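Local structure of TqaA (Penicillium aethiopicum, 5DLK) at residues Arg83-Cys88 with Val121-Cys126; Asp93-Leu98 with Phe190-Ala195. The protein forms part of a fungal nonribosomal peptide synthetase, here its terminal condensation-like domain, which probably closes the peptide chain into a macrocycle and binds a phosphopantetheine arm. All coordinates share one frame; numbering follows the deposited sequence.

Contact 1 (Arg83-Cys88 with Val121-Cys126); sequences RLRETC and VREVQC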
ATOM      1  N   ARG A  83      15.126   3.591 -26.604  1.00 35.24           N
ATOM      2  CA  ARG A  83      13.948   2.772 -26.363  1.00 38.41           C
ATOM      3  C   ARG A  83      13.581   2.791 -24.880  1.00 37.60           C
ATOM      4  O   ARG A  83      12.409   2.812 -24.522  1.00 34.73           O
ATOM      5  CB  ARG A  83      14.180   1.336 -26.835  1.00 42.41           C
ATOM      6  CG  ARG A  83      12.929   0.471 -26.808  1.00 46.44           C
ATOM      7  CD  ARG A  83      12.647  -0.114 -28.172  1.00 53.76           C
ATOM      8  NE  ARG A  83      13.780  -0.899 -28.648  1.00 56.86           N
ATOM      9  CZ  ARG A  83      13.879  -1.397 -29.875  1.00 61.41           C
ATOM     10  NH1 ARG A  83      12.911  -1.184 -30.755  1.00 60.68           N
ATOM     11  NH2 ARG A  83      14.951  -2.101 -30.225  1.00 66.75           N
ATOM     12  N   LEU A  84      14.598   2.777 -24.027  1.00 34.92           N
ATOM     13  CA  LEU A  84      14.396   2.922 -22.595  1.00 37.95           C
ATOM     14  C   LEU A  84      13.649   4.224 -22.295  1.00 37.48           C
ATOM     15  O   LEU A  84      12.649   4.222 -21.572  1.00 31.21           O
ATOM     16  CB  LEU A  84      15.740   2.885 -21.868  1.00 33.29           C
ATOM     17  CG  LEU A  84      15.786   2.297 -20.464  1.00 35.34           C
ATOM     18  CD1 LEU A  84      15.229   0.864 -20.437  1.00 32.59           C
ATOM     19  CD2 LEU A  84      17.216   2.340 -19.963  1.00 34.91           C
ATOM     20  N   ARG A  85      14.129   5.328 -22.868  1.00 33.98           N
ATOM     21  CA  ARG A  85      13.506   6.636 -22.683  1.00 32.25           C
ATOM     22  C   ARG A  85      12.050   6.678 -23.131  1.00 36.31           C
ATOM     23  O   ARG A  85      11.193   7.193 -22.417  1.00 34.01           O
ATOM     24  CB  ARG A  85      14.282   7.719 -23.443  1.00 37.65           C
ATOM     25  CG  ARG A  85      15.610   8.092 -22.840  1.00 38.58           C
ATOM     26  CD  ARG A  85      16.298   9.185 -23.659  1.00 36.69           C
ATOM     27  NE  ARG A  85      17.697   9.263 -23.277  1.00 45.13           N
ATOM     28  CZ  ARG A  85      18.701   8.755 -23.981  1.00 44.08           C
ATOM     29  NH1 ARG A  85      18.474   8.178 -25.154  1.00 44.82           N
ATOM     30  NH2 ARG A  85      19.937   8.857 -23.521  1.00 45.95           N
ATOM     31  N   GLU A  86      11.773   6.161 -24.324  1.00 35.84           N
ATOM     32  CA  GLU A  86      10.417   6.197 -24.862  1.00 38.29           C
ATOM     33  C   GLU A  86       9.467   5.260 -24.118  1.00 34.44           C
ATOM     34  O   GLU A  86       8.250   5.452 -24.138  1.00 33.31           O
ATOM     35  CB  GLU A  86      10.419   5.837 -26.347  1.00 39.55           C
ATOM     36  CG  GLU A  86      11.295   6.737 -27.193  1.00 42.75           C
ATOM     37  CD  GLU A  86      11.762   6.064 -28.473  1.00 54.63           C
ATOM     38  OE1 GLU A  86      11.127   5.071 -28.898  1.00 57.42           O
ATOM     39  OE2 GLU A  86      12.774   6.522 -29.049  1.00 58.27           O
ATOM     40  N   THR A  87      10.022   4.238 -23.482  1.00 33.71           N
ATOM     41  CA  THR A  87       9.207   3.301 -22.712  1.00 35.34           C
ATOM     42  C   THR A  87       8.632   3.990 -21.464  1.00 31.73           C
ATOM     43  O   THR A  87       7.472   3.760 -21.095  1.00 31.20           O
ATOM     44  CB  THR A  87      10.019   2.057 -22.321  1.00 36.53           C
ATOM     45  OG1 THR A  87      10.460   1.392 -23.512  1.00 36.90           O
ATOM     46  CG2 THR A  87       9.182   1.091 -21.482  1.00 32.46           C
ATOM     47  N   CYS A  88       9.433   4.852 -20.839  1.00 30.11           N
ATOM     48  CA  CYS A  88       8.946   5.692 -19.746  1.00 30.83           C
ATOM     49  C   CYS A  88       7.734   6.522 -20.191  1.00 32.49           C
ATOM     50  O   CYS A  88       6.727   6.619 -19.483  1.00 27.81           O
ATOM     51  CB  CYS A  88      10.056   6.615 -19.236  1.00 25.60           C
ATOM     52  SG  CYS A  88      11.512   5.758 -18.575  1.00 30.89           S
ATOM     53  N   VAL A 121      12.858  12.659 -18.783  1.00 28.28           N
ATOM     54  CA  VAL A 121      13.729  11.879 -17.904  1.00 27.22           C
ATOM     55  C   VAL A 121      14.897  12.712 -17.390  1.00 30.33           C
ATOM     56  O   VAL A 121      15.528  13.434 -18.154  1.00 27.57           O
ATOM     57  CB  VAL A 121      14.263  10.634 -18.633  1.00 29.36           C
ATOM     58  CG1 VAL A 121      15.229   9.860 -17.764  1.00 28.17           C
ATOM     59  CG2 VAL A 121      13.091   9.752 -19.083  1.00 31.81           C
ATOM     60  N   ARG A 122      15.172  12.640 -16.091  1.00 24.21           N
ATOM     61  CA  ARG A 122      16.373  13.258 -15.549  1.00 25.27           C
ATOM     62  C   ARG A 122      17.538  12.322 -15.870  1.00 23.53           C
ATOM     63  O   ARG A 122      17.495  11.120 -15.585  1.00 24.54           O
ATOM     64  CB  ARG A 122      16.236  13.509 -14.043  1.00 24.25           C
ATOM     65  CG  ARG A 122      17.488  14.019 -13.363  1.00 24.56           C
ATOM     66  CD  ARG A 122      17.258  14.336 -11.884  1.00 24.52           C
ATOM     67  NE  ARG A 122      17.006  13.126 -11.091  1.00 23.12           N
ATOM     68  CZ  ARG A 122      16.943  13.107  -9.762  1.00 22.00           C
ATOM     69  NH1 ARG A 122      17.116  14.228  -9.073  1.00 22.05           N
ATOM     70  NH2 ARG A 122      16.714  11.961  -9.123  1.00 24.09           N
ATOM     71  N   GLU A 123      18.576  12.855 -16.503  1.00 23.86           N
ATOM     72  CA  GLU A 123      19.641  11.993 -16.997  1.00 24.42           C
ATOM     73  C   GLU A 123      20.981  12.471 -16.489  1.00 25.18           C
ATOM     74  O   GLU A 123      21.230  13.674 -16.432  1.00 25.12           O
ATOM     75  CB  GLU A 123      19.652  11.948 -18.530  1.00 29.96           C
ATOM     76  CG  GLU A 123      18.334  11.533 -19.137  1.00 35.16           C
ATOM     77  CD  GLU A 123      18.503  10.634 -20.339  1.00 40.50           C
ATOM     78  OE1 GLU A 123      19.571   9.999 -20.474  1.00 45.23           O
ATOM     79  OE2 GLU A 123      17.554  10.556 -21.145  1.00 47.62           O
ATOM     80  N   VAL A 124      21.818  11.516 -16.102  1.00 25.45           N
ATOM     81  CA  VAL A 124      23.163  11.808 -15.640  1.00 25.85           C
ATOM     82  C   VAL A 124      24.166  10.969 -16.422  1.00 26.81           C
ATOM     83  O   VAL A 124      24.016   9.756 -16.526  1.00 25.39           O
ATOM     84  CB  VAL A 124      23.336  11.511 -14.132  1.00 29.64           C
ATOM     85  CG1 VAL A 124      24.761  11.786 -13.699  1.00 25.88           C
ATOM     86  CG2 VAL A 124      22.347  12.327 -13.297  1.00 30.25           C
ATOM     87  N   GLN A 125      25.185  11.616 -16.985  1.00 26.89           N
ATOM     88  CA  GLN A 125      26.322  10.885 -17.535  1.00 26.14           C
ATOM     89  C   GLN A 125      27.456  11.034 -16.539  1.00 22.02           C
ATOM     90  O   GLN A 125      27.913  12.142 -16.292  1.00 23.90           O
ATOM     91  CB  GLN A 125      26.720  11.410 -18.929  1.00 31.09           C
ATOM     92  CG  GLN A 125      25.669  11.172 -20.012  1.00 32.23           C
ATOM     93  CD  GLN A 125      24.559  12.232 -20.031  1.00 39.02           C
ATOM     94  OE1 GLN A 125      24.832  13.435 -20.105  1.00 39.55           O
ATOM     95  NE2 GLN A 125      23.299  11.785 -19.962  1.00 35.04           N
ATOM     96  N   CYS A 126      27.870   9.923 -15.929  1.00 23.97           N
ATOM     97  CA  CYS A 126      28.821   9.962 -14.831  1.00 22.59           C
ATOM     98  C   CYS A 126      30.245  10.146 -15.321  1.00 23.86           C
ATOM     99  O   CYS A 126      30.540   9.860 -16.482  1.00 25.15           O
ATOM    100  CB  CYS A 126      28.770   8.683 -14.018  1.00 24.64           C
ATOM    101  SG  CYS A 126      27.182   8.358 -13.235  1.00 30.63           S
TER
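Arg85 and Glu123 pair across the gap between helix 81-94 and strand 122-125, an outermost strand of a mixed sheet in one lobe of the condensation domain, whose fold resembles that of chloramphenicol acetyltransferase. The helix lies over one face of the sheet, and this contact ties its outer flank to the sheet's border.

The polar part is a two-pronged, side-on salt bridge. NE of Arg85 gives its hydrogen to OE2 of Glu123, and NH2 of Arg85 gives one to OE1 of Glu123 over 3.3 Å. The first bond, modelled at 2.5 Å between Arg85 NE and Glu123 OE2, is very short, and its exact length is doubtful. The guanidinium and carboxylate planes are only 17° apart, and the Glu123 carboxylate lies at the guanidinium's edge, with OE1 approached on its syn side. Arg85 gets there by running extended from CG to NE, its CG anti to the carbonyl carbon (chi1 -73°), whereas the Glu123 chain bends at chi2; the two side chains cross at about a right angle. The remaining nitrogen of the guanidinium, NH1, has a salt bridge of its own to Asp82, which probably steadies the group's rotation.

The apolar part is smaller. Cys88 SG and Val121 CG2 come within 4.3 Å, the thiol of the helix meeting one methyl of the valine. Strand 158-163 continues this patch, where Phe159 touches Cys88 and Leu161 touches Val121. Arg122, between Val121 and Glu123, instead forms a salt bridge with Asp144 on helix 132-144.

Within the helix, Thr87 turns its hydroxyl back on the preceding turn. Its OG1 donates to Arg83 O at 2.6 Å, and its N donates to that same Arg83 O at 3.0 Å from the opposite face of the carbonyl plane.

Contact 2 (Asp93-Leu98 with Phe190-Ala195); sequences DRHSIL and FSDFAA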
ATOM      1  N   ASP A  93       1.716   7.143 -20.445  1.00 29.02           N
ATOM      2  CA  ASP A  93       0.554   7.176 -21.334  1.00 26.66           C
ATOM      3  C   ASP A  93      -0.491   6.124 -20.946  1.00 29.01           C
ATOM      4  O   ASP A  93      -1.691   6.406 -20.895  1.00 31.37           O
ATOM      5  CB  ASP A  93       0.978   6.943 -22.794  1.00 29.17           C
ATOM      6  CG  ASP A  93       1.827   8.063 -23.351  1.00 37.19           C
ATOM      7  OD1 ASP A  93       1.795   9.191 -22.801  1.00 35.18           O
ATOM      8  OD2 ASP A  93       2.528   7.817 -24.357  1.00 40.88           O
ATOM      9  N   ARG A  94      -0.025   4.911 -20.682  1.00 29.06           N
ATOM     10  CA  ARG A  94      -0.904   3.779 -20.419  1.00 32.53           C
ATOM     11  C   ARG A  94      -1.664   3.855 -19.084  1.00 34.17           C
ATOM     12  O   ARG A  94      -2.826   3.453 -19.015  1.00 29.92           O
ATOM     13  CB  ARG A  94      -0.091   2.480 -20.473  1.00 27.33           C
ATOM     14  CG  ARG A  94      -0.885   1.216 -20.145  1.00 31.73           C
ATOM     15  CD  ARG A  94      -0.029  -0.018 -20.366  1.00 31.49           C
ATOM     16  NE  ARG A  94      -0.677  -1.262 -19.953  1.00 35.17           N
ATOM     17  CZ  ARG A  94      -1.642  -1.874 -20.638  1.00 40.22           C
ATOM     18  NH1 ARG A  94      -2.164  -3.008 -20.183  1.00 40.37           N
ATOM     19  NH2 ARG A  94      -2.095  -1.351 -21.775  1.00 38.44           N
ATOM     20  N   HIS A  95      -1.020   4.356 -18.029  1.00 31.13           N
ATOM     21  CA  HIS A  95      -1.626   4.311 -16.683  1.00 28.26           C
ATOM     22  C   HIS A  95      -1.887   5.697 -16.105  1.00 24.58           C
ATOM     23  O   HIS A  95      -0.956   6.380 -15.696  1.00 27.45           O
ATOM     24  CB  HIS A  95      -0.723   3.536 -15.719  1.00 28.90           C
ATOM     25  CG  HIS A  95      -0.487   2.109 -16.115  1.00 29.46           C
ATOM     26  ND1 HIS A  95      -1.444   1.130 -15.977  1.00 29.45           N
ATOM     27  CD2 HIS A  95       0.613   1.492 -16.611  1.00 30.02           C
ATOM     28  CE1 HIS A  95      -0.953  -0.026 -16.384  1.00 30.87           C
ATOM     29  NE2 HIS A  95       0.294   0.166 -16.774  1.00 30.82           N
ATOM     30  N   SER A  96      -3.146   6.108 -16.021  1.00 22.30           N
ATOM     31  CA  SER A  96      -3.423   7.493 -15.655  1.00 24.25           C
ATOM     32  C   SER A  96      -2.993   7.832 -14.221  1.00 20.78           C
ATOM     33  O   SER A  96      -2.735   8.998 -13.911  1.00 22.07           O
ATOM     34  CB  SER A  96      -4.908   7.813 -15.854  1.00 30.68           C
ATOM     35  OG  SER A  96      -5.719   7.137 -14.916  1.00 26.71           O
ATOM     36  N   ILE A  97      -2.890   6.825 -13.348  1.00 19.84           N
ATOM     37  CA  ILE A  97      -2.421   7.093 -11.990  1.00 20.37           C
ATOM     38  C   ILE A  97      -0.986   7.650 -12.011  1.00 20.93           C
ATOM     39  O   ILE A  97      -0.620   8.448 -11.155  1.00 20.93           O
ATOM     40  CB  ILE A  97      -2.483   5.819 -11.090  1.00 20.08           C
ATOM     41  CG1 ILE A  97      -2.234   6.182  -9.619  1.00 22.62           C
ATOM     42  CG2 ILE A  97      -1.472   4.782 -11.533  1.00 19.45           C
ATOM     43  CD1 ILE A  97      -3.181   7.208  -9.079  1.00 23.00           C
ATOM     44  N   LEU A  98      -0.194   7.263 -13.014  1.00 20.91           N
ATOM     45  CA  LEU A  98       1.188   7.734 -13.118  1.00 21.52           C
ATOM     46  C   LEU A  98       1.255   9.181 -13.657  1.00 25.98           C
ATOM     47  O   LEU A  98       2.295   9.838 -13.555  1.00 25.56           O
ATOM     48  CB  LEU A  98       2.019   6.786 -14.002  1.00 22.79           C
ATOM     49  CG  LEU A  98       2.100   5.311 -13.609  1.00 27.33           C
ATOM     50  CD1 LEU A  98       2.993   4.509 -14.554  1.00 26.04           C
ATOM     51  CD2 LEU A  98       2.561   5.140 -12.159  1.00 24.25           C
ATOM     52  N   PHE A 190       6.044  -3.037 -13.617  1.00 25.79           N
ATOM     53  CA  PHE A 190       7.332  -3.523 -14.118  1.00 29.33           C
ATOM     54  C   PHE A 190       7.167  -4.406 -15.359  1.00 30.99           C
ATOM     55  O   PHE A 190       7.943  -4.293 -16.309  1.00 31.50           O
ATOM     56  CB  PHE A 190       8.081  -4.296 -13.027  1.00 27.39           C
ATOM     57  CG  PHE A 190       8.400  -3.478 -11.801  1.00 25.68           C
ATOM     58  CD1 PHE A 190       8.734  -2.130 -11.907  1.00 26.42           C
ATOM     59  CD2 PHE A 190       8.349  -4.060 -10.541  1.00 29.44           C
ATOM     60  CE1 PHE A 190       9.027  -1.380 -10.774  1.00 23.72           C
ATOM     61  CE2 PHE A 190       8.646  -3.324  -9.403  1.00 27.37           C
ATOM     62  CZ  PHE A 190       8.986  -1.980  -9.517  1.00 25.68           C
ATOM     63  N   SER A 191       6.164  -5.284 -15.361  1.00 28.87           N
ATOM     64  CA  SER A 191       5.954  -6.178 -16.506  1.00 32.51           C
ATOM     65  C   SER A 191       5.437  -5.414 -17.738  1.00 34.36           C
ATOM     66  O   SER A 191       5.823  -5.732 -18.862  1.00 35.33           O
ATOM     67  CB  SER A 191       5.010  -7.332 -16.139  1.00 32.50           C
ATOM     68  OG  SER A 191       3.694  -6.885 -15.875  1.00 35.16           O
ATOM     69  N   ASP A 192       4.598  -4.396 -17.530  1.00 27.89           N
ATOM     70  CA  ASP A 192       4.203  -3.492 -18.608  1.00 28.59           C
ATOM     71  C   ASP A 192       5.405  -2.727 -19.171  1.00 31.35           C
ATOM     72  O   ASP A 192       5.522  -2.573 -20.387  1.00 31.94           O
ATOM     73  CB  ASP A 192       3.142  -2.497 -18.140  1.00 30.85           C
ATOM     74  CG  ASP A 192       1.752  -3.120 -18.047  1.00 35.83           C
ATOM     75  OD1 ASP A 192       1.645  -4.369 -18.127  1.00 31.41           O
ATOM     76  OD2 ASP A 192       0.772  -2.356 -17.890  1.00 34.70           O
ATOM     77  N   PHE A 193       6.283  -2.237 -18.297  1.00 30.97           N
ATOM     78  CA  PHE A 193       7.487  -1.534 -18.754  1.00 35.41           C
ATOM     79  C   PHE A 193       8.310  -2.441 -19.673  1.00 32.49           C
ATOM     80  O   PHE A 193       8.650  -2.063 -20.795  1.00 34.12           O
ATOM     81  CB  PHE A 193       8.354  -1.067 -17.571  1.00 30.92           C
ATOM     82  CG  PHE A 193       9.511  -0.184 -17.979  1.00 29.03           C
ATOM     83  CD1 PHE A 193      10.680  -0.735 -18.494  1.00 31.07           C
ATOM     84  CD2 PHE A 193       9.440   1.193 -17.822  1.00 31.19           C
ATOM     85  CE1 PHE A 193      11.744   0.071 -18.868  1.00 30.74           C
ATOM     86  CE2 PHE A 193      10.505   2.007 -18.188  1.00 29.89           C
ATOM     87  CZ  PHE A 193      11.657   1.441 -18.712  1.00 31.98           C
ATOM     88  N   ALA A 194       8.610  -3.640 -19.195  1.00 31.70           N
ATOM     89  CA  ALA A 194       9.413  -4.584 -19.958  1.00 34.25           C
ATOM     90  C   ALA A 194       8.748  -4.917 -21.291  1.00 37.44           C
ATOM     91  O   ALA A 194       9.409  -4.929 -22.332  1.00 34.36           O
ATOM     92  CB  ALA A 194       9.653  -5.833 -19.159  1.00 33.32           C
ATOM     93  N   ALA A 195       7.442  -5.164 -21.259  1.00 34.52           N
ATOM     94  CA  ALA A 195       6.693  -5.500 -22.465  1.00 37.72           C
ATOM     95  C   ALA A 195       6.728  -4.370 -23.492  1.00 38.54           C
ATOM     96  O   ALA A 195       6.840  -4.621 -24.694  1.00 42.07           O
ATOM     97  CB  ALA A 195       5.240  -5.854 -22.112  1.00 37.27           C
TER
HETATM   98  O   HOH W   1      -1.256  -3.847 -17.420  1.00 42.77           O
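The His95 ring presents its edge to the carboxylate of Asp192, the two planes being 15° apart and so nearly coplanar, while one of its faces is covered by the neighbouring side chain: Arg94 CG sits 3.7 Å above the plane of the His95 ring, over its centre. The guanidinium of Arg94 also works through its edge, where Asp192 OD2 and an ordered water lie in its plane, but here the carboxylate is turned by 67°.

Both bonds fall on a single oxygen. His95 NE2 donates to Asp192 OD2 at 2.8 Å, on the anti side and close to the carboxylate plane. Arg94 NE reaches Asp192 OD2 at 2.7 Å from well above that plane, forming a salt bridge. The water adds a third donor, at 2.6 Å from Asp192 OD2, and accepts in turn from Arg94 NH1 at 3.0 Å, closing a small ring of bonds. With CG anti to the backbone N (chi1 177°), the extended Arg94 chain runs past the imidazole to bring NE to the same acceptor.

Arg94 and His95 open the RHxxLRT signature of condensation domains, at the point where helix 81-94 ends and His95 leaves helical geometry. The signature's first two residues are thereby joined to helix 186-197, and Leu91 of the first helix packs against Asp192. Arg94 NH1 also bonds Pro203 O in the loop beyond the second helix.

A leucine in place of Asp192 would probably leave the charge of Arg94 and the NE2 hydrogen of His95 without their shared acceptor, letting the imidazole turn more easily. Although buried, Asp192 is probably kept ionised by the guanidinium beside it. Just beyond His95, the 3-10 turn closes with Leu98 N bonded to His95 O at 2.9 Å.

Helix 81-94 serves both contacts, whose centres lie about 16 Å apart. Contact 1 sits farther from the middle of the chain and is partly buried; it binds the helix to a border strand. Contact 2 is buried and binds the helix end to another helix. Each centres on an arginine-carboxylate pair, but in contact 1 each carboxylate oxygen takes its own guanidinium N-H, side-on, whereas in contact 2 one oxygen gathers arginine, histidine and water. Apolar side chains connect them: Phe193, on the helix that carries contact 2's carboxylate, packs against Leu84 and Cys88 from contact 1, with Phe193 CE2 3.9 Å from Cys88 SG.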